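Local coordinates for putative LacI-family transcriptional regulator (Bacteroides fragilis, PDB 3GBV), which probably regulates transcription as a LacI-type DNA-binding protein whose periplasmic-binding-protein-like domain is likely to sense a small ligand, at residues Val35-Asp40 with Gln257-Ile262; Tyr97-Ile100 with Asp106-Pro109; Leu265-His268 with Arg272-Val275. One frame throughout, in Å; residues are numbered along the deposited sequence.

Interaction 1 of 3, residues Val35-Asp40 with Gln257-Ile262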
loop_
_atom_site.group_PDB
_atom_site.type_symbol
_atom_site.label_atom_id
_atom_site.label_comp_id
_atom_site.label_asym_id
_atom_site.label_seq_id
_atom_site.Cartn_x
_atom_site.Cartn_y
_atom_site.Cartn_z
ATOM N N VAL A 35 11.472 20.907 2.717
ATOM C CA VAL A 35 12.154 22.167 2.963
ATOM C C VAL A 35 12.800 22.143 4.351
ATOM O O VAL A 35 13.979 22.451 4.498
ATOM C CB VAL A 35 11.172 23.352 2.864
ATOM C CG1 VAL A 35 11.859 24.654 3.270
ATOM C CG2 VAL A 35 10.656 23.459 1.441
ATOM N N THR A 36 12.040 21.751 5.368
ATOM C CA THR A 36 12.589 21.721 6.715
ATOM C C THR A 36 13.723 20.706 6.835
ATOM O O THR A 36 14.752 20.983 7.443
ATOM C CB THR A 36 11.497 21.402 7.764
ATOM O OG1 THR A 36 11.153 20.015 7.697
ATOM C CG2 THR A 36 10.254 22.237 7.501
ATOM N N THR A 37 13.542 19.532 6.249
ATOM C CA THR A 37 14.572 18.503 6.315
ATOM C C THR A 37 15.917 19.008 5.779
ATOM O O THR A 37 16.971 18.700 6.335
ATOM C CB THR A 37 14.159 17.249 5.511
ATOM O OG1 THR A 37 12.953 16.703 6.060
ATOM C CG2 THR A 37 15.253 16.192 5.565
ATOM N N TYR A 38 15.879 19.790 4.707
ATOM C CA TYR A 38 17.100 20.313 4.109
ATOM C C TYR A 38 17.367 21.777 4.441
ATOM O O TYR A 38 18.078 22.463 3.713
ATOM C CB TYR A 38 17.050 20.123 2.595
ATOM C CG TYR A 38 16.931 18.674 2.202
ATOM C CD1 TYR A 38 18.012 17.806 2.339
ATOM C CD2 TYR A 38 15.726 18.158 1.725
ATOM C CE1 TYR A 38 17.897 16.463 2.011
ATOM C CE2 TYR A 38 15.600 16.818 1.398
ATOM C CZ TYR A 38 16.688 15.976 1.541
ATOM O OH TYR A 38 16.571 14.646 1.209
ATOM N N SER A 39 16.799 22.249 5.547
ATOM C CA SER A 39 16.992 23.632 5.976
ATOM C C SER A 39 18.486 23.968 6.066
ATOM O O SER A 39 18.892 25.114 5.852
ATOM C CB SER A 39 16.320 23.857 7.333
ATOM O OG SER A 39 16.726 22.869 8.262
ATOM N N ASP A 40 19.290 22.958 6.382
ATOM C CA ASP A 40 20.739 23.104 6.489
ATOM C C ASP A 40 21.334 23.789 5.268
ATOM O O ASP A 40 22.210 24.643 5.389
ATOM C CB ASP A 40 21.387 21.728 6.644
ATOM C CG ASP A 40 21.864 21.467 8.049
ATOM O OD1 ASP A 40 21.076 21.689 8.997
ATOM O OD2 ASP A 40 23.027 21.035 8.203
ATOM N N GLN A 257 5.562 12.257 -3.225
ATOM C CA GLN A 257 5.853 12.829 -4.532
ATOM C C GLN A 257 6.374 14.255 -4.379
ATOM O O GLN A 257 7.286 14.671 -5.091
ATOM C CB GLN A 257 4.610 12.825 -5.421
ATOM C CG GLN A 257 4.247 11.451 -5.950
ATOM C CD GLN A 257 3.058 11.474 -6.887
ATOM O OE1 GLN A 257 2.953 12.336 -7.750
ATOM N NE2 GLN A 257 2.165 10.511 -6.731
ATOM N N GLY A 258 5.791 15.004 -3.451
ATOM C CA GLY A 258 6.230 16.373 -3.244
ATOM C C GLY A 258 7.596 16.387 -2.580
ATOM O O GLY A 258 8.501 17.127 -2.977
ATOM N N PHE A 259 7.740 15.552 -1.559
ATOM C CA PHE A 259 8.992 15.457 -0.840
ATOM C C PHE A 259 10.112 15.107 -1.824
ATOM O O PHE A 259 11.124 15.802 -1.895
ATOM C CB PHE A 259 8.892 14.382 0.241
ATOM C CG PHE A 259 10.085 14.323 1.139
ATOM C CD1 PHE A 259 10.187 15.176 2.234
ATOM C CD2 PHE A 259 11.132 13.449 0.865
ATOM C CE1 PHE A 259 11.314 15.163 3.050
ATOM C CE2 PHE A 259 12.266 13.428 1.674
ATOM C CZ PHE A 259 12.356 14.292 2.772
ATOM N N ASN A 260 9.920 14.037 -2.589
ATOM C CA ASN A 260 10.918 13.599 -3.566
ATOM C C ASN A 260 11.257 14.636 -4.636
ATOM O O ASN A 260 12.400 14.712 -5.082
ATOM C CB ASN A 260 10.460 12.309 -4.238
ATOM C CG ASN A 260 10.766 11.092 -3.406
ATOM O OD1 ASN A 260 10.813 11.165 -2.179
ATOM N ND2 ASN A 260 10.965 9.959 -4.064
ATOM N N SER A 261 10.277 15.428 -5.055
ATOM C CA SER A 261 10.542 16.442 -6.070
ATOM C C SER A 261 11.635 17.381 -5.595
ATOM O O SER A 261 12.600 17.642 -6.316
ATOM C CB SER A 261 9.279 17.251 -6.387
ATOM O OG SER A 261 8.353 16.470 -7.122
ATOM N N ILE A 262 11.474 17.876 -4.369
ATOM C CA ILE A 262 12.425 18.804 -3.762
ATOM C C ILE A 262 13.757 18.120 -3.491
ATOM O O ILE A 262 14.826 18.695 -3.724
ATOM C CB ILE A 262 11.889 19.358 -2.431
ATOM C CG1 ILE A 262 10.510 19.989 -2.638
ATOM C CG2 ILE A 262 12.865 20.389 -1.877
ATOM C CD1 ILE A 262 10.513 21.200 -3.547
#
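The ring of Phe259 reaches from one helix to meet Thr37 and Tyr38 at the end of another. Its course starts at CB, which leaves the axis of helix 254-270 to one side of the partner segment. CG lies anti to the backbone N (chi1 -173°), and this swings the ring outward until its far end arrives at the neighbouring helix. From CG the ring runs on to CE1, which lies 3.8 Å from OG1 of Thr37. The hydroxyl stands at the ring's edge, near its plane, and the two side chains cross at about a right angle. CZ, next round the ring, lies 4.1 Å from the same OG1 and 4.3 Å from CE2 of Tyr38, a loose apolar approach in which the two rings meet obliquely. Tyr38 itself is steadied from its own chain, since CG2 of Thr37 sits 4.1 Å above the centre of its ring. Threonine suits this spot because its two branches part company: the methyl covers the tyrosine, while OG1 is hydrogen-bonded back to the carbonyl of Glu33 one turn earlier and still borders the phenylalanine. Tyr38, the first residue to leave helical backbone angles, gives the helix end a large, mainly apolar surface. Deeper in, Ile262 points toward helix 23-37 and packs on Ile31 and Ala34, and Phe259 also rests on Ala34. Helix 254-270 thus lies alongside helix 23-37, with Ile43 of edge strand 43-50 touching both Tyr38 and Ile262 beneath the two helices.

Interaction 2 of 3, residues Tyr97-Ile100 with Asp106-Pro109; sequences YIYI and DAPP
Tyr97 and Tyr99 stand two residues apart on one strand and turn their rings differently, so that together they clasp Pro109 and Ala107. With CG of Tyr97 between its backbone N and carbonyl carbon (chi1 63°), the ring presents an edge to its neighbour: CD1 lies 3.9 Å above the Tyr99 plane, offset toward the rim. Pro109 comes to that same side of the Tyr99 ring, its CB 4.0 Å from the centroid in an off-centre CH-pi contact, 30° from the normal. Its CG comes to 3.4 Å from CD2 of Tyr99, and its CB also touches CE1 of Tyr97; the proline crosses each tyrosine at about a right angle. A compact, apolar proline ring suits this place beside Tyr97, over the face of Tyr99. The tyrosines lie on strand 97-100 and their partners in the loop that leads to its parallel neighbour 111-114, in a periplasmic-binding-protein-like alpha/beta lobe; the connection here contains no helix, and the tyrosines face helix 84-93, packing on Thr87. Both phenol oxygens gather near one carbonyl. Tyr99 OH donates to Ala107 O at 3.1 Å, in the carbonyl plane and on a lone pair. Tyr97 OH lies 3.2 Å from Ala107 O, but its proton has another acceptor within reach. A water bridges Tyr97 OH and Pro108 O, donating to the latter at 2.9 Å. The small methyl of Ala107 allows the close approach, its CB 3.6 Å from Tyr99 OH.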
loop_
_atom_site.group_PDB
_atom_site.type_symbol
_atom_site.label_atom_id
_atom_site.label_comp_id
_atom_site.label_asym_id
_atom_site.label_seq_id
_atom_site.Cartn_x
_atom_site.Cartn_y
_atom_site.Cartn_z
ATOM N N TYR A 97 13.646 21.248 -14.465
ATOM C CA TYR A 97 12.293 21.122 -13.956
ATOM C C TYR A 97 11.834 19.678 -13.799
ATOM O O TYR A 97 12.254 18.778 -14.538
ATOM C CB TYR A 97 11.316 21.904 -14.836
ATOM C CG TYR A 97 11.192 21.422 -16.259
ATOM C CD1 TYR A 97 10.244 20.462 -16.609
ATOM C CD2 TYR A 97 11.961 21.992 -17.280
ATOM C CE1 TYR A 97 10.057 20.092 -17.937
ATOM C CE2 TYR A 97 11.781 21.623 -18.614
ATOM C CZ TYR A 97 10.826 20.681 -18.933
ATOM O OH TYR A 97 10.617 20.350 -20.253
ATOM N N ILE A 98 10.966 19.476 -12.816
ATOM C CA ILE A 98 10.437 18.163 -12.500
ATOM C C ILE A 98 8.926 18.077 -12.701
ATOM O O ILE A 98 8.180 18.961 -12.275
ATOM C CB ILE A 98 10.749 17.799 -11.027
ATOM C CG1 ILE A 98 12.263 17.682 -10.835
ATOM C CG2 ILE A 98 10.027 16.509 -10.637
ATOM C CD1 ILE A 98 12.674 17.468 -9.412
ATOM N N TYR A 99 8.480 17.013 -13.360
ATOM C CA TYR A 99 7.056 16.808 -13.551
ATOM C C TYR A 99 6.536 15.892 -12.454
ATOM O O TYR A 99 7.205 14.948 -12.033
ATOM C CB TYR A 99 6.732 16.138 -14.894
ATOM C CG TYR A 99 6.849 17.012 -16.129
ATOM C CD1 TYR A 99 6.494 18.368 -16.099
ATOM C CD2 TYR A 99 7.265 16.465 -17.341
ATOM C CE1 TYR A 99 6.556 19.152 -17.254
ATOM C CE2 TYR A 99 7.325 17.238 -18.499
ATOM C CZ TYR A 99 6.972 18.576 -18.452
ATOM O OH TYR A 99 7.047 19.336 -19.599
ATOM N N ILE A 100 5.335 16.194 -11.985
ATOM C CA ILE A 100 4.690 15.372 -10.990
ATOM C C ILE A 100 3.300 15.087 -11.528
ATOM O O ILE A 100 2.708 15.918 -12.230
ATOM C CB ILE A 100 4.575 16.079 -9.629
ATOM C CG1 ILE A 100 3.989 17.476 -9.814
ATOM C CG2 ILE A 100 5.930 16.131 -8.961
ATOM C CD1 ILE A 100 3.809 18.245 -8.511
ATOM N N ASP A 106 6.442 15.115 -25.233
ATOM C CA ASP A 106 7.200 15.938 -26.168
ATOM C C ASP A 106 8.100 16.958 -25.470
ATOM O O ASP A 106 8.763 17.756 -26.133
ATOM C CB ASP A 106 6.256 16.661 -27.130
ATOM C CG ASP A 106 5.482 17.773 -26.458
ATOM O OD1 ASP A 106 4.824 17.508 -25.427
ATOM O OD2 ASP A 106 5.531 18.916 -26.963
ATOM N N ALA A 107 8.122 16.934 -24.139
ATOM C CA ALA A 107 8.957 17.858 -23.372
ATOM C C ALA A 107 9.511 17.202 -22.106
ATOM O O ALA A 107 9.150 17.588 -20.989
ATOM C CB ALA A 107 8.161 19.106 -23.010
ATOM N N PRO A 108 10.406 16.211 -22.261
ATOM C CA PRO A 108 11.002 15.505 -21.124
ATOM C C PRO A 108 11.621 16.414 -20.065
ATOM O O PRO A 108 12.322 17.383 -20.380
ATOM C CB PRO A 108 12.030 14.581 -21.778
ATOM C CG PRO A 108 12.391 15.292 -23.033
ATOM C CD PRO A 108 11.055 15.801 -23.521
ATOM N N PRO A 109 11.346 16.115 -18.782
ATOM C CA PRO A 109 11.856 16.875 -17.640
ATOM C C PRO A 109 13.142 16.247 -17.130
ATOM O O PRO A 109 13.678 15.320 -17.741
ATOM C CB PRO A 109 10.746 16.714 -16.628
ATOM C CG PRO A 109 10.417 15.247 -16.813
ATOM C CD PRO A 109 10.361 15.112 -18.330
HETATM O O HOH W 1 12.323 19.126 -22.648
#

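Interaction 3 of 3, residues Leu265-His268 with Arg272-Val275; sequences LCDH and RKEV
The imidazole of His268 meets the returning chain at its edge: ND1 lies near Lys273 O, 3.9 Å away and close to the ring plane, while the ring also packs on Leu110. The carboxylate of Asp267, its CG set between backbone N and carbonyl carbon (chi1 48°), stands beside Val275, OD2 bordering the CG1 methyl at 3.8 Å; OD1 has a long, weak ion pair with Lys263. CD of Lys273 lies across CB of Asp267 at 3.4 Å. Lysine suits this exposed place because its methylenes pack while its amino end leads away, NZ staying 6.2 Å from OD1 of Asp267. The backbone makes the closure: Lys273 N donates to Asp267 O at an angle of 159°, although the modelled 2.5 Å is too short to trust as a length. Arg272, with positive phi (45°) just after the helix, turns the chain back, a common helix ending, and its CA gives a C-H...O contact to His268 O at 3.5 Å. The last turns of helix 254-270, widened in pi fashion at 266-268, are thereby folded against the loop leading to edge strand 278-280 of the parallel sheet, while Leu265 and Cys266 face Phe11 of strand 9-16.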
loop_
_atom_site.group_PDB
_atom_site.type_symbol
_atom_site.label_atom_id
_atom_site.label_comp_id
_atom_site.label_asym_id
_atom_site.label_seq_id
_atom_site.Cartn_x
_atom_site.Cartn_y
_atom_site.Cartn_z
ATOM N N LEU A 265 15.723 17.857 -6.619
ATOM C CA LEU A 265 16.279 19.141 -7.016
ATOM C C LEU A 265 17.503 19.475 -6.166
ATOM O O LEU A 265 18.496 19.996 -6.673
ATOM C CB LEU A 265 15.225 20.243 -6.871
ATOM C CG LEU A 265 14.110 20.195 -7.912
ATOM C CD1 LEU A 265 13.071 21.289 -7.644
ATOM C CD2 LEU A 265 14.720 20.373 -9.292
ATOM N N CYS A 266 17.422 19.169 -4.875
ATOM C CA CYS A 266 18.523 19.437 -3.961
ATOM C C CYS A 266 19.768 18.662 -4.348
ATOM O O CYS A 266 20.817 19.250 -4.586
ATOM C CB CYS A 266 18.140 19.083 -2.519
ATOM S SG CYS A 266 17.020 20.260 -1.732
ATOM N N ASP A 267 19.667 17.344 -4.437
ATOM C CA ASP A 267 20.864 16.592 -4.766
ATOM C C ASP A 267 21.347 16.747 -6.201
ATOM O O ASP A 267 22.449 16.320 -6.532
ATOM C CB ASP A 267 20.708 15.114 -4.371
ATOM C CG ASP A 267 19.415 14.519 -4.832
ATOM O OD1 ASP A 267 19.074 13.413 -4.349
ATOM O OD2 ASP A 267 18.746 15.151 -5.676
ATOM N N HIS A 268 20.544 17.376 -7.051
ATOM C CA HIS A 268 20.968 17.597 -8.426
ATOM C C HIS A 268 21.708 18.922 -8.515
ATOM O O HIS A 268 22.787 19.008 -9.098
ATOM C CB HIS A 268 19.774 17.639 -9.375
ATOM C CG HIS A 268 20.131 18.051 -10.769
ATOM N ND1 HIS A 268 20.961 17.304 -11.577
ATOM C CD2 HIS A 268 19.777 19.137 -11.497
ATOM C CE1 HIS A 268 21.104 17.911 -12.742
ATOM N NE2 HIS A 268 20.397 19.025 -12.719
ATOM N N ARG A 272 25.111 17.889 -6.547
ATOM C CA ARG A 272 25.644 17.513 -7.854
ATOM C C ARG A 272 25.549 15.994 -8.054
ATOM O O ARG A 272 26.484 15.366 -8.547
ATOM C CB ARG A 272 27.109 17.961 -7.980
ATOM C CG ARG A 272 27.348 19.472 -7.892
ATOM C CD ARG A 272 26.682 20.212 -9.044
ATOM N NE ARG A 272 26.974 21.648 -9.075
ATOM C CZ ARG A 272 28.159 22.174 -9.375
ATOM N NH1 ARG A 272 29.187 21.393 -9.668
ATOM N NH2 ARG A 272 28.310 23.488 -9.415
ATOM N N LYS A 273 24.422 15.409 -7.664
ATOM C CA LYS A 273 24.212 13.968 -7.801
ATOM C C LYS A 273 23.486 13.591 -9.085
ATOM O O LYS A 273 22.920 14.437 -9.778
ATOM C CB LYS A 273 23.395 13.425 -6.627
ATOM C CG LYS A 273 24.127 13.265 -5.314
ATOM C CD LYS A 273 23.151 12.769 -4.254
ATOM C CE LYS A 273 23.826 12.512 -2.915
ATOM N NZ LYS A 273 24.797 11.379 -2.986
ATOM N N GLU A 274 23.501 12.297 -9.384
ATOM C CA GLU A 274 22.833 11.749 -10.558
ATOM C C GLU A 274 21.415 11.434 -10.081
ATOM O O GLU A 274 21.227 11.071 -8.917
ATOM C CB GLU A 274 23.534 10.459 -10.992
ATOM C CG GLU A 274 23.430 10.134 -12.469
ATOM C CD GLU A 274 24.207 11.113 -13.330
ATOM O OE1 GLU A 274 25.406 11.329 -13.053
ATOM O OE2 GLU A 274 23.626 11.662 -14.289
ATOM N N VAL A 275 20.419 11.584 -10.952
ATOM C CA VAL A 275 19.035 11.294 -10.569
ATOM C C VAL A 275 18.244 10.610 -11.690
ATOM O O VAL A 275 18.395 10.946 -12.866
ATOM C CB VAL A 275 18.281 12.583 -10.138
ATOM C CG1 VAL A 275 18.954 13.204 -8.927
ATOM C CG2 VAL A 275 18.233 13.573 -11.287
#

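How the interactions relate
All three contacts belong to the lobe built on the six-stranded parallel sheet that includes strands 9-16, 43-50, 97-100, 111-114 and 278-280. Helix 254-270 is the common element: it supplies one side of interaction 1 and one of interaction 3, whose centres are about 12 Å apart, and it packs on strand 97-100 of interaction 2, Ser261 and Leu265 both meeting Ile98. Interaction 2 lies about 19 Å from the first and 15 Å from the third. In sequence, it falls between the two segments of interaction 1, and interaction 3 follows both. A late helix, entered from the other sheet, thus returns the chain to the lobe begun by the N-terminal strands, and strand 278-280 follows it.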